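Local coordinates for putative fimbrium subunit Fim1C (Bacteroides uniformis, PDB 4K4K), which probably forms part of the tip of fimbriae, the filamentous surface appendages that mediate cell adhesion and biofilm formation, at residues 40-43 with 48-51; 91-96 with 101-106; 115-120 with 174-179; 232-235 with 239-242. All blocks are in the same frame, centred on the assembly; numbering follows the deposited sequence.

Contact 1 of 4, residues 40-43 with 48-51; sequences IYML and TDGN
Met42 and Asp49 lie side by side and point the same way, joined at the backbone by a nearly straight hydrogen bond from Asp49 N to Met42 O (2.9 Å, N-H...O angle 172°). This is the tightly packed part of the contact. The selenomethionine chain runs out extended and bends only at its last torsion (chi3 73°), which turns the CE methyl onto the carboxylate of Asp49, with CE 3.7 Å from CG. That carboxylate has a partner of its own, since OD2 forms a salt bridge with Arg84 of strand 84-90, a residue that Met42 also touches. On the other face of the strand the packing continues through Tyr41 and Leu43. Thr48 lies across both: its OG1 sits at the edge of the Tyr41 ring, in plane, 3.8 Å from CD2, and 3.9 Å from Leu43 CD2. Strand 84-90 backs this side through Val87, and the Tyr41 hydroxyl is hydrogen-bonded to Asn100. Against both stands the looser side at exposed Gly50 and Asn51, where the two chains diverge and direct contact gives way to a water. It accepts from Met42 N and donates to Asp49 O and to Asn51 O (2.8 Å). Leu43 and Thr48 form an antiparallel non-hydrogen-bonded pair, CA atoms 4.7 Å apart, beside the turn of the beta hairpin made by strands 37-44 and 47-57.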
loop_
_atom_site.group_PDB
_atom_site.type_symbol
_atom_site.label_atom_id
_atom_site.label_comp_id
_atom_site.label_asym_id
_atom_site.label_seq_id
_atom_site.Cartn_x
_atom_site.Cartn_y
_atom_site.Cartn_z
ATOM N N ILE A 40 -15.151 -3.275 6.111
ATOM C CA ILE A 40 -15.208 -4.596 6.766
ATOM C C ILE A 40 -16.367 -5.373 6.222
ATOM O O ILE A 40 -17.462 -4.806 6.000
ATOM C CB ILE A 40 -15.328 -4.456 8.323
ATOM C CG1 ILE A 40 -14.197 -3.541 8.903
ATOM C CG2 ILE A 40 -15.354 -5.841 9.028
ATOM C CD1 ILE A 40 -14.188 -3.372 10.470
ATOM N N TYR A 41 -16.159 -6.691 6.100
ATOM C CA TYR A 41 -17.213 -7.652 5.756
ATOM C C TYR A 41 -17.293 -8.699 6.829
ATOM O O TYR A 41 -16.250 -9.223 7.261
ATOM C CB TYR A 41 -16.927 -8.378 4.427
ATOM C CG TYR A 41 -16.963 -7.507 3.194
ATOM C CD1 TYR A 41 -15.962 -6.566 2.954
ATOM C CD2 TYR A 41 -17.908 -7.724 2.193
ATOM C CE1 TYR A 41 -15.972 -5.772 1.804
ATOM C CE2 TYR A 41 -17.905 -6.969 1.015
ATOM C CZ TYR A 41 -16.931 -5.995 0.822
ATOM O OH TYR A 41 -16.938 -5.260 -0.332
HETATM N N MSE A 42 -18.527 -9.041 7.215
HETATM C CA MSE A 42 -18.780 -10.194 8.079
HETATM C C MSE A 42 -19.301 -11.288 7.152
HETATM O O MSE A 42 -20.266 -11.055 6.425
HETATM C CB MSE A 42 -19.781 -9.877 9.202
HETATM C CG MSE A 42 -20.120 -11.110 10.018
HETATM SE SE MSE A 42 -21.141 -10.621 11.636
HETATM C CE MSE A 42 -22.749 -10.217 10.821
ATOM N N LEU A 43 -18.667 -12.452 7.169
ATOM C CA LEU A 43 -18.962 -13.544 6.240
ATOM C C LEU A 43 -19.506 -14.769 6.918
ATOM O O LEU A 43 -19.029 -15.157 7.984
ATOM C CB LEU A 43 -17.703 -13.963 5.455
ATOM C CG LEU A 43 -16.933 -12.842 4.731
ATOM C CD1 LEU A 43 -15.620 -13.384 4.145
ATOM C CD2 LEU A 43 -17.819 -12.209 3.608
ATOM N N THR A 48 -21.886 -12.783 2.166
ATOM C CA THR A 48 -21.826 -11.598 3.010
ATOM C C THR A 48 -23.071 -11.566 3.902
ATOM O O THR A 48 -24.198 -11.720 3.401
ATOM C CB THR A 48 -21.702 -10.333 2.152
ATOM O OG1 THR A 48 -20.475 -10.389 1.417
ATOM C CG2 THR A 48 -21.721 -9.083 2.996
ATOM N N ASP A 49 -22.870 -11.419 5.214
ATOM C CA ASP A 49 -23.979 -11.375 6.157
ATOM C C ASP A 49 -24.390 -9.930 6.295
ATOM O O ASP A 49 -23.593 -9.124 6.811
ATOM C CB ASP A 49 -23.578 -12.016 7.493
ATOM C CG ASP A 49 -24.726 -12.219 8.483
ATOM O OD1 ASP A 49 -25.727 -11.467 8.409
ATOM O OD2 ASP A 49 -24.591 -13.072 9.367
ATOM N N GLY A 50 -25.580 -9.589 5.759
ATOM C CA GLY A 50 -26.031 -8.194 5.746
ATOM C C GLY A 50 -25.271 -7.384 4.700
ATOM O O GLY A 50 -24.767 -7.961 3.740
ATOM N N ASN A 51 -25.163 -6.054 4.862
ATOM C CA ASN A 51 -24.448 -5.244 3.870
ATOM C C ASN A 51 -22.943 -5.490 3.964
ATOM O O ASN A 51 -22.386 -5.532 5.061
ATOM C CB ASN A 51 -24.727 -3.737 4.081
ATOM C CG ASN A 51 -26.120 -3.263 3.696
ATOM O OD1 ASN A 51 -26.846 -3.895 2.919
ATOM N ND2 ASN A 51 -26.496 -2.097 4.192
HETATM O O HOH W 1 -20.960 -7.615 6.234
#

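Contact 2 of 4, residues 91-96 with 101-106; sequences PYRETL and VYTVDV
The guanidinium of Arg93 lies flat over one face of the Tyr102 ring, the two planes only 17° apart although the side chains themselves cross at about a right angle. CZ of Arg93 stands 3.8 Å from the centroid of the Tyr102 ring and 19° off its normal, a cation-pi stack displaced toward the rim. With CG of Tyr102 anti to the backbone N (chi1 -176°), the end of the ring comes nearer the 91-96 segment and its face is set against the guanidinium. The edge of the guanidinium, meanwhile, is turned to the next residue of the strand: NH1 and NH2 of Arg93 both donate to Thr103 O, each at 2.8 Å, an end-on grip on a single carbonyl oxygen. NH1 arrives on a lone pair in the carbonyl plane, NH2 nearly in line with the C=O bond. Two waters extend the same edge. One joins NH1 to Val101 O and Thr103 N, and the other links NH2 to the Tyr102 hydroxyl. Replacing Arg93 with a leucine would probably leave Thr103 O without both donors and the Tyr102 face without its flat cationic cover. Pro91 crosses Tyr102 at the hydroxyl end, its CD 3.3 Å from OH, whereas Leu96 packs near the ring's root, CD2 lying 4.1 Å from Tyr102 CB. Leu117 and Val178 also touch the tyrosine, and Tyr102 pairs through its backbone with Tyr176. The stack thus fastens the connection after strand 84-90 onto strand 101-105, a beta strand hydrogen-bonded to strand 164-177.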
loop_
_atom_site.group_PDB
_atom_site.type_symbol
_atom_site.label_atom_id
_atom_site.label_comp_id
_atom_site.label_asym_id
_atom_site.label_seq_id
_atom_site.Cartn_x
_atom_site.Cartn_y
_atom_site.Cartn_z
ATOM N N PRO A 91 -7.517 1.435 1.313
ATOM C CA PRO A 91 -8.429 2.448 1.878
ATOM C C PRO A 91 -9.854 2.216 1.437
ATOM O O PRO A 91 -10.123 1.843 0.280
ATOM C CB PRO A 91 -7.857 3.763 1.328
ATOM C CG PRO A 91 -7.342 3.361 -0.049
ATOM C CD PRO A 91 -6.872 1.914 0.072
ATOM N N TYR A 92 -10.780 2.411 2.369
ATOM C CA TYR A 92 -12.206 2.258 2.098
ATOM C C TYR A 92 -12.637 3.037 0.854
ATOM O O TYR A 92 -12.191 4.175 0.643
ATOM C CB TYR A 92 -12.996 2.788 3.309
ATOM C CG TYR A 92 -14.484 2.890 3.074
ATOM C CD1 TYR A 92 -15.306 1.769 3.177
ATOM C CD2 TYR A 92 -15.073 4.107 2.716
ATOM C CE1 TYR A 92 -16.684 1.862 2.982
ATOM C CE2 TYR A 92 -16.443 4.205 2.495
ATOM C CZ TYR A 92 -17.247 3.086 2.643
ATOM O OH TYR A 92 -18.602 3.194 2.446
ATOM N N ARG A 93 -13.493 2.404 0.031
ATOM C CA ARG A 93 -14.179 2.993 -1.133
ATOM C C ARG A 93 -15.658 2.800 -0.942
ATOM O O ARG A 93 -16.077 1.681 -0.669
ATOM C CB ARG A 93 -13.766 2.352 -2.454
ATOM C CG ARG A 93 -12.344 2.609 -2.818
ATOM C CD ARG A 93 -12.243 2.680 -4.308
ATOM N NE ARG A 93 -10.887 3.002 -4.693
ATOM C CZ ARG A 93 -10.261 2.431 -5.701
ATOM N NH1 ARG A 93 -10.873 1.502 -6.432
ATOM N NH2 ARG A 93 -9.017 2.776 -5.987
ATOM N N GLU A 94 -16.451 3.882 -1.104
ATOM C CA GLU A 94 -17.902 3.834 -0.930
ATOM C C GLU A 94 -18.536 2.836 -1.895
ATOM O O GLU A 94 -19.417 2.073 -1.490
ATOM C CB GLU A 94 -18.504 5.244 -1.120
ATOM C CG GLU A 94 -19.997 5.350 -0.824
ATOM C CD GLU A 94 -20.491 4.926 0.550
ATOM O OE1 GLU A 94 -19.890 5.343 1.567
ATOM O OE2 GLU A 94 -21.505 4.194 0.604
ATOM N N THR A 95 -18.063 2.808 -3.144
ATOM C CA THR A 95 -18.578 1.879 -4.146
ATOM C C THR A 95 -17.410 1.094 -4.749
ATOM O O THR A 95 -16.483 1.677 -5.294
ATOM C CB THR A 95 -19.387 2.621 -5.240
ATOM O OG1 THR A 95 -20.396 3.421 -4.618
ATOM C CG2 THR A 95 -20.063 1.656 -6.226
ATOM N N LEU A 96 -17.475 -0.228 -4.628
ATOM C CA LEU A 96 -16.480 -1.112 -5.219
ATOM C C LEU A 96 -17.004 -1.590 -6.563
ATOM O O LEU A 96 -18.206 -1.482 -6.822
ATOM C CB LEU A 96 -16.199 -2.298 -4.279
ATOM C CG LEU A 96 -15.381 -1.945 -3.033
ATOM C CD1 LEU A 96 -15.431 -3.075 -2.026
ATOM C CD2 LEU A 96 -13.903 -1.593 -3.393
ATOM N N VAL A 101 -14.790 -5.772 -5.800
ATOM C CA VAL A 101 -13.470 -5.618 -6.420
ATOM C C VAL A 101 -12.974 -4.183 -6.296
ATOM O O VAL A 101 -13.661 -3.236 -6.683
ATOM C CB VAL A 101 -13.492 -6.086 -7.904
ATOM C CG1 VAL A 101 -12.159 -5.819 -8.613
ATOM C CG2 VAL A 101 -13.877 -7.577 -7.998
ATOM N N TYR A 102 -11.755 -4.062 -5.782
ATOM C CA TYR A 102 -11.011 -2.814 -5.636
ATOM C C TYR A 102 -10.156 -2.652 -6.891
ATOM O O TYR A 102 -9.374 -3.555 -7.231
ATOM C CB TYR A 102 -10.154 -2.870 -4.371
ATOM C CG TYR A 102 -9.410 -1.591 -4.078
ATOM C CD1 TYR A 102 -8.245 -1.268 -4.769
ATOM C CD2 TYR A 102 -9.851 -0.711 -3.089
ATOM C CE1 TYR A 102 -7.535 -0.103 -4.490
ATOM C CE2 TYR A 102 -9.138 0.464 -2.797
ATOM C CZ TYR A 102 -7.973 0.755 -3.498
ATOM O OH TYR A 102 -7.200 1.872 -3.228
ATOM N N THR A 103 -10.327 -1.524 -7.600
ATOM C CA THR A 103 -9.568 -1.248 -8.833
ATOM C C THR A 103 -8.399 -0.342 -8.462
ATOM O O THR A 103 -8.601 0.703 -7.849
ATOM C CB THR A 103 -10.472 -0.658 -9.933
ATOM O OG1 THR A 103 -11.161 0.473 -9.399
ATOM C CG2 THR A 103 -11.505 -1.668 -10.449
ATOM N N VAL A 104 -7.173 -0.801 -8.743
ATOM C CA VAL A 104 -5.929 -0.102 -8.446
ATOM C C VAL A 104 -5.514 0.739 -9.641
ATOM O O VAL A 104 -5.465 0.211 -10.750
ATOM C CB VAL A 104 -4.774 -1.123 -8.108
ATOM C CG1 VAL A 104 -3.438 -0.426 -7.893
ATOM C CG2 VAL A 104 -5.108 -2.017 -6.908
ATOM N N ASP A 105 -5.104 1.988 -9.403
ATOM C CA ASP A 105 -4.506 2.858 -10.413
ATOM C C ASP A 105 -3.338 3.581 -9.727
ATOM O O ASP A 105 -3.562 4.300 -8.763
ATOM C CB ASP A 105 -5.530 3.835 -11.043
ATOM C CG ASP A 105 -4.968 4.743 -12.133
ATOM O OD1 ASP A 105 -3.740 4.660 -12.422
ATOM O OD2 ASP A 105 -5.737 5.559 -12.676
ATOM N N VAL A 106 -2.095 3.263 -10.116
ATOM C CA VAL A 106 -0.913 3.862 -9.475
ATOM C C VAL A 106 -0.328 4.990 -10.376
ATOM O O VAL A 106 0.796 5.423 -10.109
ATOM C CB VAL A 106 0.172 2.819 -9.051
ATOM C CG1 VAL A 106 -0.341 1.883 -7.932
ATOM C CG2 VAL A 106 0.694 2.022 -10.252
HETATM O O HOH W 2 -13.067 -0.439 -6.973
HETATM O O HOH W 3 -6.817 4.091 -4.744
#

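Contact 3 of 4, residues 115-120 with 174-179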
loop_
_atom_site.group_PDB
_atom_site.type_symbol
_atom_site.label_atom_id
_atom_site.label_comp_id
_atom_site.label_asym_id
_atom_site.label_seq_id
_atom_site.Cartn_x
_atom_site.Cartn_y
_atom_site.Cartn_z
ATOM N N ILE A 115 -3.270 5.367 -2.529
ATOM C CA ILE A 115 -3.084 4.232 -3.445
ATOM C C ILE A 115 -2.451 3.030 -2.702
ATOM O O ILE A 115 -2.182 2.012 -3.322
ATOM C CB ILE A 115 -2.276 4.619 -4.720
ATOM C CG1 ILE A 115 -0.842 5.141 -4.356
ATOM C CG2 ILE A 115 -3.070 5.610 -5.578
ATOM C CD1 ILE A 115 0.159 5.238 -5.563
ATOM N N ASP A 116 -2.205 3.157 -1.395
ATOM C CA ASP A 116 -1.590 2.102 -0.612
ATOM C C ASP A 116 -2.648 1.034 -0.239
ATOM O O ASP A 116 -3.117 0.978 0.891
ATOM C CB ASP A 116 -0.920 2.702 0.634
ATOM C CG ASP A 116 -0.085 1.715 1.404
ATOM O OD1 ASP A 116 0.045 0.540 0.941
ATOM O OD2 ASP A 116 0.373 2.071 2.505
ATOM N N LEU A 117 -2.976 0.164 -1.197
ATOM C CA LEU A 117 -3.977 -0.891 -0.983
ATOM C C LEU A 117 -3.443 -1.917 0.020
ATOM O O LEU A 117 -2.327 -2.443 -0.135
ATOM C CB LEU A 117 -4.287 -1.567 -2.333
ATOM C CG LEU A 117 -5.163 -2.838 -2.262
ATOM C CD1 LEU A 117 -6.593 -2.518 -1.766
ATOM C CD2 LEU A 117 -5.123 -3.616 -3.606
HETATM N N MSE A 118 -4.232 -2.193 1.049
HETATM C CA MSE A 118 -3.889 -3.197 2.056
HETATM C C MSE A 118 -5.085 -4.101 2.281
HETATM O O MSE A 118 -6.232 -3.640 2.194
HETATM C CB MSE A 118 -3.467 -2.557 3.406
HETATM C CG MSE A 118 -2.315 -1.542 3.272
HETATM SE SE MSE A 118 -1.670 -1.044 5.030
HETATM C CE MSE A 118 -3.145 -0.177 5.751
ATOM N N GLY A 119 -4.808 -5.356 2.599
ATOM C CA GLY A 119 -5.847 -6.330 2.931
ATOM C C GLY A 119 -5.545 -6.964 4.278
ATOM O O GLY A 119 -4.386 -7.229 4.599
ATOM N N ALA A 120 -6.594 -7.174 5.096
ATOM C CA ALA A 120 -6.433 -7.837 6.399
ATOM C C ALA A 120 -6.609 -9.335 6.204
ATOM O O ALA A 120 -7.553 -9.732 5.536
ATOM C CB ALA A 120 -7.471 -7.319 7.402
ATOM N N ALA A 174 -4.477 -2.548 -11.745
ATOM C CA ALA A 174 -4.605 -3.872 -11.142
ATOM C C ALA A 174 -5.966 -3.996 -10.457
ATOM O O ALA A 174 -6.660 -3.006 -10.295
ATOM C CB ALA A 174 -3.459 -4.138 -10.151
ATOM N N THR A 175 -6.350 -5.219 -10.080
ATOM C CA THR A 175 -7.578 -5.505 -9.358
ATOM C C THR A 175 -7.270 -6.330 -8.136
ATOM O O THR A 175 -6.245 -7.015 -8.074
ATOM C CB THR A 175 -8.627 -6.238 -10.238
ATOM O OG1 THR A 175 -8.126 -7.536 -10.600
ATOM C CG2 THR A 175 -9.016 -5.433 -11.510
ATOM N N TYR A 176 -8.181 -6.298 -7.193
ATOM C CA TYR A 176 -8.070 -7.050 -5.946
ATOM C C TYR A 176 -9.450 -7.308 -5.437
ATOM O O TYR A 176 -10.231 -6.370 -5.274
ATOM C CB TYR A 176 -7.246 -6.229 -4.931
ATOM C CG TYR A 176 -7.222 -6.803 -3.540
ATOM C CD1 TYR A 176 -6.498 -7.961 -3.255
ATOM C CD2 TYR A 176 -7.877 -6.161 -2.490
ATOM C CE1 TYR A 176 -6.479 -8.505 -1.967
ATOM C CE2 TYR A 176 -7.871 -6.692 -1.201
ATOM C CZ TYR A 176 -7.172 -7.867 -0.944
ATOM O OH TYR A 176 -7.154 -8.382 0.323
ATOM N N ASN A 177 -9.766 -8.581 -5.179
ATOM C CA ASN A 177 -11.069 -8.902 -4.600
ATOM C C ASN A 177 -10.924 -8.783 -3.068
ATOM O O ASN A 177 -10.164 -9.534 -2.449
ATOM C CB ASN A 177 -11.564 -10.276 -5.050
ATOM C CG ASN A 177 -12.967 -10.535 -4.559
ATOM O OD1 ASN A 177 -13.250 -10.506 -3.360
ATOM N ND2 ASN A 177 -13.907 -10.681 -5.485
ATOM N N VAL A 178 -11.629 -7.820 -2.463
ATOM C CA VAL A 178 -11.466 -7.513 -1.029
ATOM C C VAL A 178 -12.007 -8.627 -0.102
ATOM O O VAL A 178 -11.614 -8.699 1.068
ATOM C CB VAL A 178 -12.066 -6.125 -0.656
ATOM C CG1 VAL A 178 -11.483 -5.004 -1.549
ATOM C CG2 VAL A 178 -13.605 -6.134 -0.717
ATOM N N VAL A 179 -12.911 -9.477 -0.614
ATOM C CA VAL A 179 -13.473 -10.572 0.167
ATOM C C VAL A 179 -12.565 -11.796 0.029
ATOM O O VAL A 179 -12.289 -12.448 1.042
ATOM C CB VAL A 179 -14.942 -10.861 -0.256
ATOM C CG1 VAL A 179 -15.467 -12.170 0.349
ATOM C CG2 VAL A 179 -15.844 -9.695 0.140
#
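Part of the buried interior of the fimbrillin-like fold, this contact lies between the entry to strand 118-126, with Leu117 just before it and Gly119 within it, and the end of strand 164-177. Leu117 and Tyr176 carry it, both directed toward the opposite segment. Leu117 CD2 rests 3.6 Å from Tyr176 CB and 3.8 Å from CG, while the other methyl, CD1, reaches CD2 of the ring at 3.9 Å. The approach to the ring is oblique. With CG anti to the backbone N (chi1 172°), the tyrosine stretches across the gap between the backbones, and its hydroxyl oxygen ends 3.6 Å from Gly119 CA. Here the lack of a side chain matters, because a beta carbon on Gly119 would clash with that oxygen. No hydrogen bond joins the two segments, and their backbones stay well apart, the CA atoms of Gly119 and Val178 being 7.0 Å from each other. Lys140 of strand 132-150 touches both Leu117 and Tyr176, and Tyr102 and Val104 add to the surroundings of the leucine. At the end of the strand, Asn177 OD1 accepts from Val179 N (3.0 Å, in the carbonyl plane), an Asx turn. Side chains that meet in this way between strands not paired with each other form the core of a beta domain, consistent with the transthyretin-like clan of this family.

Contact 4 of 4, residues 232-235 with 239-242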
loop_
_atom_site.group_PDB
_atom_site.type_symbol
_atom_site.label_atom_id
_atom_site.label_comp_id
_atom_site.label_asym_id
_atom_site.label_seq_id
_atom_site.Cartn_x
_atom_site.Cartn_y
_atom_site.Cartn_z
ATOM N N TRP A 232 19.433 4.191 -14.727
ATOM C CA TRP A 232 19.961 3.014 -14.048
ATOM C C TRP A 232 18.956 1.876 -14.163
ATOM O O TRP A 232 17.770 2.080 -13.893
ATOM C CB TRP A 232 20.304 3.336 -12.586
ATOM C CG TRP A 232 20.708 2.125 -11.786
ATOM C CD1 TRP A 232 21.927 1.508 -11.774
ATOM C CD2 TRP A 232 19.860 1.362 -10.922
ATOM N NE1 TRP A 232 21.893 0.407 -10.947
ATOM C CE2 TRP A 232 20.631 0.290 -10.416
ATOM C CE3 TRP A 232 18.511 1.476 -10.528
ATOM C CZ2 TRP A 232 20.107 -0.643 -9.512
ATOM C CZ3 TRP A 232 18.000 0.559 -9.624
ATOM C CH2 TRP A 232 18.790 -0.481 -9.122
ATOM N N ASP A 233 19.425 0.688 -14.592
ATOM C CA ASP A 233 18.544 -0.465 -14.780
ATOM C C ASP A 233 18.204 -1.137 -13.451
ATOM O O ASP A 233 19.084 -1.657 -12.749
ATOM C CB ASP A 233 19.143 -1.480 -15.781
ATOM C CG ASP A 233 18.679 -1.260 -17.223
ATOM O OD1 ASP A 233 17.473 -0.936 -17.427
ATOM O OD2 ASP A 233 19.503 -1.454 -18.148
ATOM N N VAL A 234 16.902 -1.121 -13.106
ATOM C CA VAL A 234 16.378 -1.705 -11.860
ATOM C C VAL A 234 16.785 -3.182 -11.735
ATOM O O VAL A 234 17.168 -3.605 -10.645
ATOM C CB VAL A 234 14.842 -1.512 -11.732
ATOM C CG1 VAL A 234 14.274 -2.227 -10.497
ATOM C CG2 VAL A 234 14.497 -0.024 -11.700
ATOM N N ASN A 235 16.768 -3.929 -12.848
ATOM C CA ASN A 235 17.101 -5.359 -12.869
ATOM C C ASN A 235 18.609 -5.632 -12.585
ATOM O O ASN A 235 18.960 -6.765 -12.247
ATOM C CB ASN A 235 16.676 -5.975 -14.207
ATOM C CG ASN A 235 16.597 -7.482 -14.186
ATOM O OD1 ASN A 235 15.680 -8.082 -13.608
ATOM N ND2 ASN A 235 17.579 -8.124 -14.797
ATOM N N GLN A 239 18.930 -7.119 -5.135
ATOM C CA GLN A 239 17.690 -7.329 -4.392
ATOM C C GLN A 239 16.399 -7.111 -5.201
ATOM O O GLN A 239 15.314 -7.330 -4.641
ATOM C CB GLN A 239 17.654 -6.421 -3.142
ATOM C CG GLN A 239 18.789 -6.604 -2.138
ATOM C CD GLN A 239 19.116 -8.040 -1.816
ATOM O OE1 GLN A 239 18.256 -8.844 -1.440
ATOM N NE2 GLN A 239 20.377 -8.384 -1.959
ATOM N N SER A 240 16.479 -6.688 -6.484
ATOM C CA SER A 240 15.241 -6.420 -7.227
ATOM C C SER A 240 15.207 -6.959 -8.670
ATOM O O SER A 240 14.992 -6.198 -9.608
ATOM C CB SER A 240 14.921 -4.923 -7.216
ATOM O OG SER A 240 15.854 -4.140 -7.942
ATOM N N LYS A 241 15.314 -8.287 -8.842
ATOM C CA LYS A 241 15.141 -8.919 -10.165
ATOM C C LYS A 241 13.621 -8.986 -10.496
ATOM O O LYS A 241 13.202 -9.149 -11.646
ATOM C CB LYS A 241 15.768 -10.335 -10.186
ATOM C CG LYS A 241 17.276 -10.372 -9.901
ATOM C CD LYS A 241 18.099 -9.825 -11.058
ATOM C CE LYS A 241 19.555 -9.651 -10.697
ATOM N NZ LYS A 241 20.324 -9.071 -11.829
ATOM N N ALA A 242 12.820 -8.824 -9.458
ATOM C CA ALA A 242 11.357 -8.818 -9.456
ATOM C C ALA A 242 10.884 -7.868 -8.392
ATOM O O ALA A 242 11.639 -7.565 -7.464
ATOM C CB ALA A 242 10.831 -10.229 -9.162
#
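Lys241 folds back over Asn235, the two side chains crossing at about a right angle. From CB the lysine chain bends at chi2 (-72°) and then runs extended, which brings CD to 3.4 Å from the backbone oxygen Asn235 O. CE comes slightly nearer that oxygen, at 3.3 Å, and NZ ends on it with a hydrogen bond of 2.7 Å, approaching almost in line with the carbonyl. CD and CE thus lead up to the main-chain oxygen that NZ binds, while CD also lies, more loosely, alongside the asparagine side chain. A glycine in place of Asn235 would keep that carbonyl but would probably open a gap beside Lys241 CD and leave the lysine chain freer to turn. One residue earlier, Ser240 OG approaches Val234 O at 3.1 Å, a weak bond whose proton is not settled, and lies 3.6 Å from Val234 CG1; this hydroxyl is also hydrogen-bonded to Tyr251 OH. Val234 and Asn235 begin a short 3-10 segment just after strand 228-233. The loop that follows folds back on that segment beside Thr213, with strand 217-222 next to Val234 and strand 247-256 supplying Tyr249 and Tyr251.

From the N terminus, contact 1 comes first and closes the hairpin between strands 37-44 and 47-57. Contact 2 then closes the loop between strand 84-90 and strand 101-105. Contact 3 spans the longest interval, bringing strand 118-126 to strand 164-177, and contact 4 closes a short loop after strand 228-233. All four follow in series, none nested or crossed. In space contacts 2 and 3 are neighbours, centres about 7 Å apart, with a probable hydrogen bond from Val104 N to Ala174 O. Contact 1 joins them through Tyr41, which packs on Leu96 and Val178. Contact 4 stands apart, its centre about 41 Å from that of contact 1, on the opposite side of the chain's centre.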